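HTH-type transcriptional regulator AscG (Escherichia coli, PDB 3BRQ) represses transcription of the cryptic asc operon in Escherichia coli as a sequence-specific DNA-binding regulator of the LacI family. Local coordinates at residues B[207-212]-B[236-241]. Residues are numbered along the deposited sequence; the frame is centred on the assembly and turned at random.
Sequences SNDDMA and DDIAIA
Asp209 reaches across to the backbone of Asp237 and Ile238, a polar side-chain-to-main-chain contact between the N-terminal turn of helix 209-221, which follows strand 203-206, and the loop after the neighbouring parallel strand 231-235, in the periplasmic-binding-protein-like domain. The one direct hydrogen bond runs from Ile238 N to Asp209 OD2 (2.8 Å, 157° at the hydrogen), and the donor meets the oxygen nearly along its C-O axis. Asp237 N lies almost as near OD2, but at a poor angle, and bonds instead to Ser250 OG; that hydroxyl also holds Asp209 OD1, so both carboxylate oxygens are anchored. Ile238 covers the group with carbon: its CD1 sits 3.6 Å from Asp209 CB and 3.8 Å from Asp210 OD1, and the Ile238 and Asp210 side chains cross at about a right angle. With chi1 at 62°, CG1 lies on the side facing Asp209. A water makes the second link, donating to Asp236 OD2 (2.6 Å) and accepting from Asp210 N, while Asp236 OD1 bonds to Tyr31 OH, in a loop after strand 21-27 of the other sheet, bridging the two lobes. Asn208 caps the helix, OD1 receiving Met211 N from above its carbonyl plane (3.1 Å) and ND2 bonding to Trp182 O. Ile238 N-H and Ser250 OG at Asp209, with water and Tyr31 OH at Asp236, would probably favour ionised carboxylates and temper their mutual repulsion.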
loop_
_atom_site.group_PDB
_atom_site.type_symbol
_atom_site.label_atom_id
_atom_site.label_comp_id
_atom_site.label_asym_id
_atom_site.label_seq_id
_atom_site.Cartn_x
_atom_site.Cartn_y
_atom_site.Cartn_z
ATOM N N SER B 207 -5.785 12.305 -9.942
ATOM C CA SER B 207 -6.701 11.228 -9.640
ATOM C C SER B 207 -6.240 10.335 -8.492
ATOM O O SER B 207 -7.041 9.532 -8.016
ATOM C CB SER B 207 -7.070 10.434 -10.909
ATOM O OG SER B 207 -7.900 11.232 -11.748
ATOM N N ASN B 208 -4.993 10.482 -7.986
ATOM C CA ASN B 208 -4.710 9.858 -6.697
ATOM C C ASN B 208 -3.601 10.651 -5.965
ATOM O O ASN B 208 -2.962 11.539 -6.528
ATOM C CB ASN B 208 -4.348 8.357 -6.841
ATOM C CG ASN B 208 -2.945 8.114 -7.472
ATOM O OD1 ASN B 208 -2.428 8.941 -8.193
ATOM N ND2 ASN B 208 -2.373 6.933 -7.229
ATOM N N ASP B 209 -3.348 10.331 -4.710
ATOM C CA ASP B 209 -2.393 11.182 -3.993
ATOM C C ASP B 209 -1.040 10.998 -4.569
ATOM O O ASP B 209 -0.329 11.966 -4.680
ATOM C CB ASP B 209 -2.394 10.912 -2.490
ATOM C CG ASP B 209 -3.643 11.453 -1.814
ATOM O OD1 ASP B 209 -4.415 12.207 -2.467
ATOM O OD2 ASP B 209 -3.827 11.113 -0.607
ATOM N N ASP B 210 -0.671 9.783 -4.963
ATOM C CA ASP B 210 0.704 9.547 -5.523
ATOM C C ASP B 210 1.059 10.444 -6.683
ATOM O O ASP B 210 2.121 11.019 -6.710
ATOM C CB ASP B 210 0.943 8.093 -5.902
ATOM C CG ASP B 210 1.186 7.212 -4.645
ATOM O OD1 ASP B 210 1.228 7.763 -3.545
ATOM O OD2 ASP B 210 1.341 5.993 -4.745
HETATM N N MSE B 211 0.164 10.551 -7.673
HETATM C CA MSE B 211 0.372 11.474 -8.732
HETATM C C MSE B 211 0.359 12.928 -8.273
HETATM O O MSE B 211 1.134 13.719 -8.815
HETATM C CB MSE B 211 -0.680 11.233 -9.845
HETATM C CG MSE B 211 -0.474 9.836 -10.566
HETATM SE SE MSE B 211 -1.700 9.858 -12.124
HETATM C CE MSE B 211 -0.944 11.202 -13.142
ATOM N N ALA B 212 -0.483 13.304 -7.301
ATOM C CA ALA B 212 -0.549 14.693 -6.836
ATOM C C ALA B 212 0.826 15.004 -6.201
ATOM O O ALA B 212 1.327 16.098 -6.338
ATOM C CB ALA B 212 -1.653 14.882 -5.811
ATOM N N ASP B 236 -7.678 9.699 -2.100
ATOM C CA ASP B 236 -7.172 8.523 -1.343
ATOM C C ASP B 236 -6.931 8.956 0.095
ATOM O O ASP B 236 -7.051 8.143 1.006
ATOM C CB ASP B 236 -5.786 7.962 -1.783
ATOM C CG ASP B 236 -5.807 7.123 -3.111
ATOM O OD1 ASP B 236 -6.873 6.751 -3.625
ATOM O OD2 ASP B 236 -4.693 6.865 -3.631
ATOM N N ASP B 237 -6.493 10.191 0.281
ATOM C CA ASP B 237 -6.151 10.694 1.620
ATOM C C ASP B 237 -5.164 9.730 2.300
ATOM O O ASP B 237 -5.395 9.262 3.441
ATOM C CB ASP B 237 -7.428 10.907 2.451
ATOM C CG ASP B 237 -7.177 11.623 3.726
ATOM O OD1 ASP B 237 -6.296 12.505 3.770
ATOM O OD2 ASP B 237 -7.876 11.290 4.714
ATOM N N ILE B 238 -4.074 9.430 1.618
ATOM C CA ILE B 238 -3.034 8.523 2.219
ATOM C C ILE B 238 -2.446 9.034 3.532
ATOM O O ILE B 238 -2.528 10.215 3.856
ATOM C CB ILE B 238 -1.925 8.165 1.235
ATOM C CG1 ILE B 238 -1.168 9.420 0.799
ATOM C CG2 ILE B 238 -2.511 7.376 0.015
ATOM C CD1 ILE B 238 -0.157 9.143 -0.263
ATOM N N ALA B 239 -1.803 8.148 4.290
ATOM C CA ALA B 239 -1.346 8.546 5.621
ATOM C C ALA B 239 -0.351 9.692 5.537
ATOM O O ALA B 239 -0.364 10.575 6.370
ATOM C CB ALA B 239 -0.772 7.314 6.413
ATOM N N ILE B 240 0.476 9.727 4.502
ATOM C CA ILE B 240 1.427 10.850 4.370
ATOM C C ILE B 240 0.856 12.192 3.909
ATOM O O ILE B 240 1.558 13.174 3.905
ATOM C CB ILE B 240 2.638 10.522 3.441
ATOM C CG1 ILE B 240 2.167 10.270 2.026
ATOM C CG2 ILE B 240 3.394 9.354 3.943
ATOM C CD1 ILE B 240 3.267 10.358 1.067
ATOM N N ALA B 241 -0.394 12.242 3.476
ATOM C CA ALA B 241 -0.924 13.500 2.922
ATOM C C ALA B 241 -0.776 14.715 3.873
ATOM O O ALA B 241 -0.403 15.818 3.434
ATOM C CB ALA B 241 -2.398 13.296 2.475
HETATM O O HOH W 1 -2.119 7.387 -3.873
#